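Local structure of sarcosine oxidase (Pyrococcus horikoshii, 1Y56) at residues 201-206 with 307-312; 311-316 with 366-371; 316-321 with 331-336. The protein is the beta subunit of an L-proline dehydrogenase complex, binds FAD and probably uses it to oxidise L-proline. All blocks are in the same frame, centred on the assembly; numbering follows the deposited sequence.

Interaction 1: 201-206 with 307-312; sequences TNAWAN and YYAKTP. With FAD (flavin-adenine dinucleotide), chain I.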
loop_
_atom_site.group_PDB
_atom_site.type_symbol
_atom_site.label_atom_id
_atom_site.label_comp_id
_atom_site.label_asym_id
_atom_site.label_seq_id
_atom_site.Cartn_x
_atom_site.Cartn_y
_atom_site.Cartn_z
ATOM N N THR B 201 20.241 41.030 -3.655
ATOM C CA THR B 201 20.047 39.603 -3.564
ATOM C C THR B 201 21.109 38.909 -4.404
ATOM O O THR B 201 20.800 37.956 -5.118
ATOM C CB THR B 201 18.635 39.207 -4.091
ATOM O OG1 THR B 201 18.493 39.618 -5.457
ATOM C CG2 THR B 201 17.530 39.853 -3.266
ATOM N N ASN B 202 22.363 39.352 -4.314
ATOM C CA ASN B 202 23.238 39.157 -5.475
ATOM C C ASN B 202 22.976 37.927 -6.370
ATOM O O ASN B 202 22.479 38.107 -7.477
ATOM C CB ASN B 202 24.722 39.590 -5.289
ATOM C CG ASN B 202 25.533 38.644 -4.471
ATOM O OD1 ASN B 202 25.007 37.941 -3.615
ATOM N ND2 ASN B 202 26.843 38.634 -4.711
ATOM N N ALA B 203 23.229 36.701 -5.911
ATOM C CA ALA B 203 23.022 35.527 -6.782
ATOM C C ALA B 203 21.616 35.475 -7.397
ATOM O O ALA B 203 21.444 35.078 -8.551
ATOM C CB ALA B 203 23.343 34.240 -6.060
ATOM N N TRP B 204 20.623 35.909 -6.634
ATOM C CA TRP B 204 19.236 35.937 -7.101
ATOM C C TRP B 204 18.839 37.221 -7.864
ATOM O O TRP B 204 17.688 37.362 -8.291
ATOM C CB TRP B 204 18.285 35.737 -5.916
ATOM C CG TRP B 204 18.409 34.414 -5.229
ATOM C CD1 TRP B 204 17.677 33.294 -5.482
ATOM C CD2 TRP B 204 19.289 34.081 -4.150
ATOM N NE1 TRP B 204 18.050 32.276 -4.637
ATOM C CE2 TRP B 204 19.038 32.731 -3.808
ATOM C CE3 TRP B 204 20.277 34.786 -3.446
ATOM C CZ2 TRP B 204 19.742 32.064 -2.790
ATOM C CZ3 TRP B 204 20.982 34.118 -2.429
ATOM C CH2 TRP B 204 20.708 32.773 -2.114
ATOM N N ALA B 205 19.781 38.144 -8.040
ATOM C CA ALA B 205 19.473 39.475 -8.584
ATOM C C ALA B 205 18.567 39.464 -9.811
ATOM O O ALA B 205 17.621 40.263 -9.882
ATOM C CB ALA B 205 20.742 40.254 -8.869
ATOM N N ASN B 206 18.859 38.565 -10.758
ATOM C CA ASN B 206 18.050 38.375 -11.972
ATOM C C ASN B 206 16.587 38.143 -11.714
ATOM O O ASN B 206 15.737 38.719 -12.386
ATOM C CB ASN B 206 18.553 37.186 -12.779
ATOM C CG ASN B 206 19.529 37.593 -13.826
ATOM O OD1 ASN B 206 20.628 37.049 -13.897
ATOM N ND2 ASN B 206 19.158 38.578 -14.643
ATOM N N TYR B 307 27.697 30.569 -3.485
ATOM C CA TYR B 307 27.626 31.287 -4.747
ATOM C C TYR B 307 28.625 32.436 -4.825
ATOM O O TYR B 307 28.772 33.208 -3.879
ATOM C CB TYR B 307 26.222 31.858 -4.951
ATOM C CG TYR B 307 25.100 30.867 -4.797
ATOM C CD1 TYR B 307 25.233 29.547 -5.233
ATOM C CD2 TYR B 307 23.886 31.258 -4.249
ATOM C CE1 TYR B 307 24.188 28.641 -5.096
ATOM C CE2 TYR B 307 22.841 30.369 -4.112
ATOM C CZ TYR B 307 22.995 29.062 -4.534
ATOM O OH TYR B 307 21.947 28.180 -4.396
ATOM N N TYR B 308 29.323 32.541 -5.946
ATOM C CA TYR B 308 29.822 33.832 -6.360
ATOM C C TYR B 308 28.715 34.315 -7.287
ATOM O O TYR B 308 28.221 33.545 -8.112
ATOM C CB TYR B 308 31.111 33.691 -7.157
ATOM C CG TYR B 308 32.417 33.617 -6.383
ATOM C CD1 TYR B 308 32.463 33.263 -5.019
ATOM C CD2 TYR B 308 33.633 33.864 -7.045
ATOM C CE1 TYR B 308 33.697 33.178 -4.333
ATOM C CE2 TYR B 308 34.855 33.778 -6.389
ATOM C CZ TYR B 308 34.892 33.439 -5.036
ATOM O OH TYR B 308 36.127 33.370 -4.419
ATOM N N ALA B 309 28.289 35.563 -7.133
ATOM C CA ALA B 309 27.387 36.175 -8.104
ATOM C C ALA B 309 28.239 36.961 -9.092
ATOM O O ALA B 309 28.569 38.129 -8.845
ATOM C CB ALA B 309 26.371 37.068 -7.428
ATOM N N LYS B 310 28.603 36.303 -10.198
ATOM C CA LYS B 310 29.564 36.842 -11.164
ATOM C C LYS B 310 28.966 37.765 -12.230
ATOM O O LYS B 310 27.898 37.481 -12.773
ATOM C CB LYS B 310 30.317 35.698 -11.841
ATOM C CG LYS B 310 31.538 35.203 -11.066
ATOM C CD LYS B 310 32.475 34.348 -11.930
ATOM C CE LYS B 310 33.190 35.169 -13.014
ATOM N NZ LYS B 310 34.058 34.317 -13.889
ATOM N N THR B 311 29.665 38.864 -12.515
ATOM C CA THR B 311 29.438 39.648 -13.728
ATOM C C THR B 311 30.608 39.443 -14.690
ATOM O O THR B 311 31.667 38.952 -14.281
ATOM C CB THR B 311 29.317 41.146 -13.436
ATOM O OG1 THR B 311 30.526 41.612 -12.824
ATOM C CG2 THR B 311 28.120 41.435 -12.541
ATOM N N PRO B 312 30.434 39.823 -15.970
ATOM C CA PRO B 312 31.477 39.647 -16.978
ATOM C C PRO B 312 32.803 40.334 -16.660
ATOM O O PRO B 312 33.843 39.912 -17.172
ATOM C CB PRO B 312 30.863 40.266 -18.229
ATOM C CG PRO B 312 29.418 40.168 -18.011
ATOM C CD PRO B 312 29.222 40.411 -16.559
HETATM P PA FAD I . 23.802 37.237 0.089
HETATM O O1A FAD I . 23.529 36.014 -0.733
HETATM O O2A FAD I . 24.598 37.084 1.359
HETATM O O5B FAD I . 22.407 37.975 0.379
HETATM C C5B FAD I . 21.337 37.918 -0.550
HETATM C C4B FAD I . 20.100 37.535 0.239
HETATM O O4B FAD I . 18.944 37.802 -0.546
HETATM C C3B FAD I . 20.058 36.051 0.599
HETATM O O3B FAD I . 20.131 35.896 2.026
HETATM C C2B FAD I . 18.734 35.561 0.038
HETATM O O2B FAD I . 17.963 34.794 0.950
HETATM C C1B FAD I . 17.967 36.831 -0.211
HETATM N N9A FAD I . 16.947 36.657 -1.268
HETATM C C8A FAD I . 17.092 36.079 -2.475
HETATM N N7A FAD I . 15.896 36.115 -3.108
HETATM C C5A FAD I . 15.013 36.716 -2.287
HETATM C C6A FAD I . 13.665 37.044 -2.388
HETATM N N6A FAD I . 12.966 36.747 -3.512
HETATM N N1A FAD I . 13.058 37.664 -1.358
HETATM C C2A FAD I . 13.734 37.974 -0.230
HETATM N N3A FAD I . 15.036 37.673 -0.101
HETATM C C4A FAD I . 15.686 37.053 -1.124
HETATM N N1 FAD I . 33.607 37.949 0.011
HETATM C C2 FAD I . 34.579 38.661 0.612
HETATM O O2 FAD I . 34.502 39.903 0.601
HETATM N N3 FAD I . 35.629 38.079 1.225
HETATM C C4 FAD I . 35.772 36.741 1.283
HETATM O O4 FAD I . 36.753 36.219 1.866
HETATM C C4X FAD I . 34.819 35.933 0.675
HETATM N N5 FAD I . 34.893 34.578 0.683
HETATM C C5X FAD I . 33.929 33.830 0.084
HETATM C C6 FAD I . 34.041 32.435 0.117
HETATM C C7 FAD I . 33.065 31.632 -0.481
HETATM C C7M FAD I . 33.201 30.126 -0.438
HETATM C C8 FAD I . 31.974 32.241 -1.119
HETATM C C8M FAD I . 30.913 31.444 -1.771
HETATM C C9 FAD I . 31.861 33.630 -1.155
HETATM C C9A FAD I . 32.827 34.438 -0.554
HETATM N N10 FAD I . 32.691 35.780 -0.603
HETATM C C10 FAD I . 33.671 36.604 0.002
HETATM C "C1'" FAD I . 31.554 36.377 -1.295
HETATM C "C2'" FAD I . 30.575 36.963 -0.313
HETATM O "O2'" FAD I . 29.976 35.880 0.386
HETATM C "C3'" FAD I . 29.502 37.689 -1.090
HETATM O "O3'" FAD I . 30.111 38.660 -1.951
HETATM C "C4'" FAD I . 28.548 38.375 -0.130
HETATM O "O4'" FAD I . 27.950 37.431 0.776
HETATM C "C5'" FAD I . 27.450 39.094 -0.891
HETATM O "O5'" FAD I . 26.511 39.494 0.097
HETATM P P FAD I . 25.018 39.791 -0.350
HETATM O O1P FAD I . 25.090 40.634 -1.597
HETATM O O2P FAD I . 24.288 40.261 0.875
HETATM O O3P FAD I . 24.550 38.323 -0.825
#
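Y307 and W204 make the aromatic part of this contact. Y307 turns an edge toward the face of the indole's six-membered ring in an offset edge-to-face pair, with the planes at 73° and the centroids 5.5 Å apart. The closest carbons are Y307 CE2 and W204 CZ2, at 3.8 Å. W204 has its CG anti to its carbonyl carbon (chi1 -63°), which lays the indole across the cofactor: FAD C8A of the adenine lies over one face, 3.4 Å from W204 CD2, and A203 CB sits over the other.

The methyl groups of A203 and A309 fill the rest of the contact: A203 CB meets Y307 CD2 at 3.5 Å, and A309 CB packs 4.4 Å from A203 CB. N202 brings its amide over the same methyl of A309, so strand 299-310 lies against the turn that leads into helix 205-212. The small side chains of both alanines probably let the backbones come this close.

The polar ends find partners outside the two segments. Y307 OH is hydrogen-bonded to Y272 O, and W204 NE1 to an acidic side chain of the chain of another protein, so the aromatic pair reaches a subunit interface.

FAD runs past both segments. N202 lies beside the pyrophosphate, while the ring of Y308 presents its edge to the flavin, with Y308 CE1 3.7 Å from FAD C9. The arrangement belongs to the FAD site of an FAD-dependent oxidoreductase, where a loop of the Rossmann-type nucleotide-binding domain meets strand 299-310, outermost in the second sheet within this chain, along the length of the dinucleotide.

Interaction 2: 311-316 with 366-371; sequences TPDSNP and PYRFER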
loop_
_atom_site.group_PDB
_atom_site.type_symbol
_atom_site.label_atom_id
_atom_site.label_comp_id
_atom_site.label_asym_id
_atom_site.label_seq_id
_atom_site.Cartn_x
_atom_site.Cartn_y
_atom_site.Cartn_z
ATOM N N THR B 311 29.665 38.864 -12.515
ATOM C CA THR B 311 29.438 39.648 -13.728
ATOM C C THR B 311 30.608 39.443 -14.690
ATOM O O THR B 311 31.667 38.952 -14.281
ATOM C CB THR B 311 29.317 41.146 -13.436
ATOM O OG1 THR B 311 30.526 41.612 -12.824
ATOM C CG2 THR B 311 28.120 41.435 -12.541
ATOM N N PRO B 312 30.434 39.823 -15.970
ATOM C CA PRO B 312 31.477 39.647 -16.978
ATOM C C PRO B 312 32.803 40.334 -16.660
ATOM O O PRO B 312 33.843 39.912 -17.172
ATOM C CB PRO B 312 30.863 40.266 -18.229
ATOM C CG PRO B 312 29.418 40.168 -18.011
ATOM C CD PRO B 312 29.222 40.411 -16.559
ATOM N N ASP B 313 32.773 41.377 -15.836
ATOM C CA ASP B 313 34.006 42.057 -15.451
ATOM C C ASP B 313 34.290 41.953 -13.954
ATOM O O ASP B 313 35.023 42.767 -13.406
ATOM C CB ASP B 313 34.015 43.515 -15.922
ATOM C CG ASP B 313 32.922 44.356 -15.279
ATOM O OD1 ASP B 313 32.710 45.505 -15.740
ATOM O OD2 ASP B 313 32.268 43.886 -14.321
ATOM N N SER B 314 33.705 40.962 -13.289
ATOM C CA SER B 314 33.944 40.753 -11.855
ATOM C C SER B 314 33.748 41.977 -10.953
ATOM O O SER B 314 34.325 42.034 -9.873
ATOM C CB SER B 314 35.336 40.165 -11.619
ATOM O OG SER B 314 35.364 38.806 -12.014
ATOM N N ASN B 315 32.939 42.937 -11.394
ATOM C CA ASN B 315 32.558 44.087 -10.582
ATOM C C ASN B 315 31.052 44.115 -10.386
ATOM O O ASN B 315 30.308 43.709 -11.271
ATOM C CB ASN B 315 33.000 45.392 -11.240
ATOM C CG ASN B 315 34.470 45.682 -11.029
ATOM O OD1 ASN B 315 34.864 46.251 -10.010
ATOM N ND2 ASN B 315 35.288 45.316 -12.002
ATOM N N PRO B 316 30.585 44.587 -9.220
ATOM C CA PRO B 316 29.146 44.632 -9.010
ATOM C C PRO B 316 28.418 45.629 -9.900
ATOM O O PRO B 316 29.048 46.426 -10.588
ATOM C CB PRO B 316 29.033 45.060 -7.553
ATOM C CG PRO B 316 30.309 45.758 -7.265
ATOM C CD PRO B 316 31.325 45.048 -8.032
ATOM N N PRO B 366 25.408 50.051 -13.479
ATOM C CA PRO B 366 24.465 49.055 -13.975
ATOM C C PRO B 366 24.330 49.058 -15.492
ATOM O O PRO B 366 24.065 48.017 -16.088
ATOM C CB PRO B 366 23.146 49.508 -13.364
ATOM C CG PRO B 366 23.534 50.154 -12.100
ATOM C CD PRO B 366 24.829 50.846 -12.381
ATOM N N TYR B 367 24.510 50.220 -16.106
ATOM C CA TYR B 367 24.341 50.342 -17.546
ATOM C C TYR B 367 25.584 49.982 -18.365
ATOM O O TYR B 367 25.522 49.905 -19.597
ATOM C CB TYR B 367 23.836 51.742 -17.905
ATOM C CG TYR B 367 22.457 52.023 -17.360
ATOM C CD1 TYR B 367 21.312 51.529 -17.998
ATOM C CD2 TYR B 367 22.293 52.774 -16.204
ATOM C CE1 TYR B 367 20.036 51.787 -17.494
ATOM C CE2 TYR B 367 21.026 53.040 -15.698
ATOM C CZ TYR B 367 19.901 52.545 -16.342
ATOM O OH TYR B 367 18.651 52.812 -15.811
ATOM N N ARG B 368 26.703 49.733 -17.699
ATOM C CA ARG B 368 27.946 49.542 -18.435
ATOM C C ARG B 368 27.900 48.392 -19.431
ATOM O O ARG B 368 28.578 48.437 -20.448
ATOM C CB ARG B 368 29.159 49.417 -17.495
ATOM C CG ARG B 368 29.285 48.128 -16.707
ATOM C CD ARG B 368 30.491 48.213 -15.786
ATOM N NE ARG B 368 30.652 47.050 -14.912
ATOM C CZ ARG B 368 29.994 46.862 -13.768
ATOM N NH1 ARG B 368 29.096 47.745 -13.348
ATOM N NH2 ARG B 368 30.228 45.780 -13.047
ATOM N N PHE B 369 27.090 47.377 -19.140
ATOM C CA PHE B 369 27.156 46.112 -19.875
ATOM C C PHE B 369 26.486 46.194 -21.234
ATOM O O PHE B 369 27.041 45.711 -22.225
ATOM C CB PHE B 369 26.558 44.965 -19.059
ATOM C CG PHE B 369 27.151 44.818 -17.695
ATOM C CD1 PHE B 369 28.437 44.327 -17.534
ATOM C CD2 PHE B 369 26.418 45.170 -16.568
ATOM C CE1 PHE B 369 28.993 44.193 -16.272
ATOM C CE2 PHE B 369 26.962 45.038 -15.293
ATOM C CZ PHE B 369 28.249 44.544 -15.145
ATOM N N GLU B 370 25.300 46.800 -21.271
ATOM C CA GLU B 370 24.606 47.027 -22.526
ATOM C C GLU B 370 25.378 48.043 -23.351
ATOM O O GLU B 370 25.549 47.856 -24.550
ATOM C CB GLU B 370 23.147 47.446 -22.320
ATOM C CG GLU B 370 22.897 48.913 -21.990
ATOM C CD GLU B 370 21.412 49.241 -21.813
ATOM O OE1 GLU B 370 21.102 50.408 -21.485
ATOM O OE2 GLU B 370 20.550 48.345 -21.992
ATOM N N ARG B 371 25.877 49.092 -22.701
ATOM C CA ARG B 371 26.738 50.065 -23.364
ATOM C C ARG B 371 28.040 49.469 -23.905
ATOM O O ARG B 371 28.795 50.165 -24.573
ATOM C CB ARG B 371 27.075 51.215 -22.416
ATOM C CG ARG B 371 26.378 52.531 -22.740
ATOM C CD ARG B 371 25.111 52.793 -21.898
ATOM N NE ARG B 371 25.361 53.250 -20.516
ATOM C CZ ARG B 371 26.526 53.689 -20.006
ATOM N NH1 ARG B 371 26.573 54.053 -18.729
ATOM N NH2 ARG B 371 27.638 53.774 -20.741
#
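D313 OD2 is held by R368 from across the contact and by its own loop: R368 NH2 donates to D313 OD2 over 3.1 Å, nearly straight at 170°, and N315 N reaches the same D313 OD2 at 3.1 Å from above the carboxylate plane. The second of these bonds makes an Asx turn that overlaps the type I turn from T311 to S314. The other carboxylate oxygen, D313 OD1, takes R368 NE at 2.7 Å. Arginine and aspartate thus meet side-on, NE and NH2 each on a syn lone pair, with the two flat groups only 11° from coplanar. Since D313 OD1 also accepts from the backbone N of R375, the carboxylate ties in the end of the modelled chain.

R368 comes to this place on a chain extended from CG to NE. Beyond the aspartate, its guanidinium reaches P316 O, with R368 NH2 at 2.8 Å from it and R368 NH1 adding a weak bond. The donor NH2 stands well above the carbonyl plane of P316. R368 NH1 has a further partner in D365 O.

F369 adds ring packing: its CZ lies over one face of the guanidinium, near the rim, and its carbons also meet apolar atoms of P312 and T311. F369 CE1 packs 3.8 Å from P312 CD. T311 CB approaches F369 CZ at 4.0 Å, while T311 OG1 donates to N315 O at 2.6 Å and so braces the loop from within.

The result is a buried arginine whose charge is probably balanced by D313 and whose N-H groups are spent on a carboxylate and on carbonyls. Such in-plane, two-point pairing should fix the rotation of both groups and favour the ionised form of each, joining the 311-316 loop to the C-terminal segment.

Interaction 3: 316-321 with 331-336; sequences PAIGRI and AGFSGH. With FAD (flavin-adenine dinucleotide), chain I.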
loop_
_atom_site.group_PDB
_atom_site.type_symbol
_atom_site.label_atom_id
_atom_site.label_comp_id
_atom_site.label_asym_id
_atom_site.label_seq_id
_atom_site.Cartn_x
_atom_site.Cartn_y
_atom_site.Cartn_z
ATOM N N PRO B 316 30.585 44.587 -9.220
ATOM C CA PRO B 316 29.146 44.632 -9.010
ATOM C C PRO B 316 28.418 45.629 -9.900
ATOM O O PRO B 316 29.048 46.426 -10.588
ATOM C CB PRO B 316 29.033 45.060 -7.553
ATOM C CG PRO B 316 30.309 45.758 -7.265
ATOM C CD PRO B 316 31.325 45.048 -8.032
ATOM N N ALA B 317 27.093 45.538 -9.891
ATOM C CA ALA B 317 26.218 46.555 -10.456
ATOM C C ALA B 317 25.561 47.274 -9.297
ATOM O O ALA B 317 24.720 46.705 -8.587
ATOM C CB ALA B 317 25.174 45.938 -11.341
ATOM N N ILE B 318 25.982 48.518 -9.093
ATOM C CA ILE B 318 25.506 49.335 -8.001
ATOM C C ILE B 318 25.094 50.649 -8.609
ATOM O O ILE B 318 25.930 51.402 -9.104
ATOM C CB ILE B 318 26.599 49.541 -6.938
ATOM C CG1 ILE B 318 27.083 48.177 -6.412
ATOM C CG2 ILE B 318 26.087 50.434 -5.811
ATOM C CD1 ILE B 318 28.383 48.224 -5.628
ATOM N N GLY B 319 23.794 50.905 -8.605
ATOM C CA GLY B 319 23.272 52.161 -9.128
ATOM C C GLY B 319 21.757 52.277 -9.156
ATOM O O GLY B 319 21.037 51.338 -8.794
ATOM N N ARG B 320 21.283 53.453 -9.564
ATOM C CA ARG B 320 19.863 53.686 -9.807
ATOM C C ARG B 320 19.494 53.161 -11.188
ATOM O O ARG B 320 20.203 53.411 -12.169
ATOM C CB ARG B 320 19.532 55.181 -9.714
ATOM C CG ARG B 320 18.138 55.552 -10.208
ATOM C CD ARG B 320 17.022 55.296 -9.173
ATOM N NE ARG B 320 15.698 55.239 -9.799
ATOM C CZ ARG B 320 15.028 56.295 -10.262
ATOM N NH1 ARG B 320 13.837 56.145 -10.829
ATOM N NH2 ARG B 320 15.547 57.509 -10.176
ATOM N N ILE B 321 18.398 52.420 -11.258
ATOM C CA ILE B 321 17.802 52.085 -12.531
ATOM C C ILE B 321 16.727 53.129 -12.776
ATOM O O ILE B 321 15.790 53.287 -11.981
ATOM C CB ILE B 321 17.224 50.671 -12.533
ATOM C CG1 ILE B 321 18.323 49.649 -12.194
ATOM C CG2 ILE B 321 16.511 50.378 -13.863
ATOM C CD1 ILE B 321 19.494 49.604 -13.166
ATOM N N ALA B 331 24.361 44.453 -6.485
ATOM C CA ALA B 331 24.468 42.999 -6.639
ATOM C C ALA B 331 25.543 42.573 -7.641
ATOM O O ALA B 331 25.870 43.312 -8.566
ATOM C CB ALA B 331 23.117 42.427 -7.046
ATOM N N GLY B 332 26.083 41.374 -7.452
ATOM C CA GLY B 332 27.074 40.819 -8.368
ATOM C C GLY B 332 28.489 41.074 -7.892
ATOM O O GLY B 332 29.340 41.512 -8.656
ATOM N N PHE B 333 28.757 40.780 -6.627
ATOM C CA PHE B 333 30.035 41.152 -6.043
ATOM C C PHE B 333 31.177 40.197 -6.383
ATOM O O PHE B 333 32.333 40.418 -6.006
ATOM C CB PHE B 333 29.880 41.388 -4.549
ATOM C CG PHE B 333 28.993 42.564 -4.221
ATOM C CD1 PHE B 333 29.496 43.863 -4.248
ATOM C CD2 PHE B 333 27.650 42.378 -3.907
ATOM C CE1 PHE B 333 28.667 44.967 -3.954
ATOM C CE2 PHE B 333 26.816 43.473 -3.610
ATOM C CZ PHE B 333 27.327 44.768 -3.631
ATOM N N SER B 334 30.850 39.154 -7.136
ATOM C CA SER B 334 31.860 38.311 -7.767
ATOM C C SER B 334 32.967 37.843 -6.815
ATOM O O SER B 334 34.124 37.760 -7.207
ATOM C CB SER B 334 32.475 39.035 -8.976
ATOM O OG SER B 334 31.480 39.683 -9.761
ATOM N N GLY B 335 32.605 37.537 -5.571
ATOM C CA GLY B 335 33.510 36.850 -4.661
ATOM C C GLY B 335 34.131 37.719 -3.586
ATOM O O GLY B 335 34.765 37.208 -2.656
ATOM N N HIS B 336 33.957 39.030 -3.698
ATOM C CA HIS B 336 34.561 39.956 -2.760
ATOM C C HIS B 336 33.549 41.000 -2.298
ATOM O O HIS B 336 33.903 42.136 -1.995
ATOM C CB HIS B 336 35.790 40.611 -3.392
ATOM C CG HIS B 336 35.515 41.272 -4.708
ATOM N ND1 HIS B 336 35.861 40.701 -5.913
ATOM C CD2 HIS B 336 34.924 42.453 -5.009
ATOM C CE1 HIS B 336 35.498 41.502 -6.900
ATOM N NE2 HIS B 336 34.921 42.569 -6.378
HETATM P PA FAD I . 23.802 37.237 0.089
HETATM O O1A FAD I . 23.529 36.014 -0.733
HETATM O O2A FAD I . 24.598 37.084 1.359
HETATM O O5B FAD I . 22.407 37.975 0.379
HETATM C C5B FAD I . 21.337 37.918 -0.550
HETATM C C4B FAD I . 20.100 37.535 0.239
HETATM O O4B FAD I . 18.944 37.802 -0.546
HETATM C C3B FAD I . 20.058 36.051 0.599
HETATM O O3B FAD I . 20.131 35.896 2.026
HETATM C C2B FAD I . 18.734 35.561 0.038
HETATM O O2B FAD I . 17.963 34.794 0.950
HETATM C C1B FAD I . 17.967 36.831 -0.211
HETATM N N9A FAD I . 16.947 36.657 -1.268
HETATM C C8A FAD I . 17.092 36.079 -2.475
HETATM N N7A FAD I . 15.896 36.115 -3.108
HETATM C C5A FAD I . 15.013 36.716 -2.287
HETATM C C6A FAD I . 13.665 37.044 -2.388
HETATM N N6A FAD I . 12.966 36.747 -3.512
HETATM N N1A FAD I . 13.058 37.664 -1.358
HETATM C C2A FAD I . 13.734 37.974 -0.230
HETATM N N3A FAD I . 15.036 37.673 -0.101
HETATM C C4A FAD I . 15.686 37.053 -1.124
HETATM N N1 FAD I . 33.607 37.949 0.011
HETATM C C2 FAD I . 34.579 38.661 0.612
HETATM O O2 FAD I . 34.502 39.903 0.601
HETATM N N3 FAD I . 35.629 38.079 1.225
HETATM C C4 FAD I . 35.772 36.741 1.283
HETATM O O4 FAD I . 36.753 36.219 1.866
HETATM C C4X FAD I . 34.819 35.933 0.675
HETATM N N5 FAD I . 34.893 34.578 0.683
HETATM C C5X FAD I . 33.929 33.830 0.084
HETATM C C6 FAD I . 34.041 32.435 0.117
HETATM C C7 FAD I . 33.065 31.632 -0.481
HETATM C C7M FAD I . 33.201 30.126 -0.438
HETATM C C8 FAD I . 31.974 32.241 -1.119
HETATM C C8M FAD I . 30.913 31.444 -1.771
HETATM C C9 FAD I . 31.861 33.630 -1.155
HETATM C C9A FAD I . 32.827 34.438 -0.554
HETATM N N10 FAD I . 32.691 35.780 -0.603
HETATM C C10 FAD I . 33.671 36.604 0.002
HETATM C "C1'" FAD I . 31.554 36.377 -1.295
HETATM C "C2'" FAD I . 30.575 36.963 -0.313
HETATM O "O2'" FAD I . 29.976 35.880 0.386
HETATM C "C3'" FAD I . 29.502 37.689 -1.090
HETATM O "O3'" FAD I . 30.111 38.660 -1.951
HETATM C "C4'" FAD I . 28.548 38.375 -0.130
HETATM O "O4'" FAD I . 27.950 37.431 0.776
HETATM C "C5'" FAD I . 27.450 39.094 -0.891
HETATM O "O5'" FAD I . 26.511 39.494 0.097
HETATM P P FAD I . 25.018 39.791 -0.350
HETATM O O1P FAD I . 25.090 40.634 -1.597
HETATM O O2P FAD I . 24.288 40.261 0.875
HETATM O O3P FAD I . 24.550 38.323 -0.825
#
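F333 carries its ring with CG anti to its own carbonyl carbon (chi1 -65°), and I318 extends CG1 the same way with an outstretched CD1 (chi2 165°), which brings the phenyl ring against CB and CG of P316 and the CD1 tip of I318. P316 CB touches F333 CD1 at 3.5 Å, and I318 CD1 reaches F333 CE1 at 3.7 Å; both side chains cross the phenylalanine at about a right angle. M340 and V344 of helix 337-354 pack on F333 as well.

Beside this apolar patch the backbones pair. A317 and A331 form one antiparallel hydrogen-bonded bridge: A317 N gives to A331 O at 2.9 Å, almost straight at 175°, and A331 N returns a bond to A317 O at 3.1 Å. P316 CA also lies against G332 O in a CA-H...O contact. At G332 the backbone takes up angles that call for glycine, and this is where the chain leaves the strand.

After it, a type I' turn runs from F333 to H336, closed by H336 N to F333 O at 3.1 Å. S334 OG donates to G332 O at 3.0 Å and also has weak bonds with A309 O and T311 N, while F333 O lies over the centre of the H336 ring. The turn delivers G335 and H336 to the flavin, and F333 CB to 3.8 Å from FAD O3' of the ribityl chain.

Strand 327-331, a glycine-containing loop and helix 337-354, whose M339 N binds FAD, follow one another here, an order consistent with the flavin-binding end of the Rossmann-type domain in FAD-dependent oxidoreductases.

Overall arrangement
The three contacts form a chain of neighbours: interactions 1 and 2 have centres about 12 Å apart, and interaction 3 lies about 8 Å from the centre of each. Residues 307-321 run through all of them, leaving strand 299-310 of the eight-stranded sheet, passing the loop and entering strand 317-318 of the seven-stranded one. Interaction 3 is nested within the loop that interaction 2 closes. S334 links the set, its backbone N probably bonded to A309 O and its OG lying near T311 N. Interactions 1 and 3 both line FAD, along its phosphates and flavin, and interaction 1 also reaches the adenine, whereas interaction 2 joins the C-terminal segment to the loop that connects them.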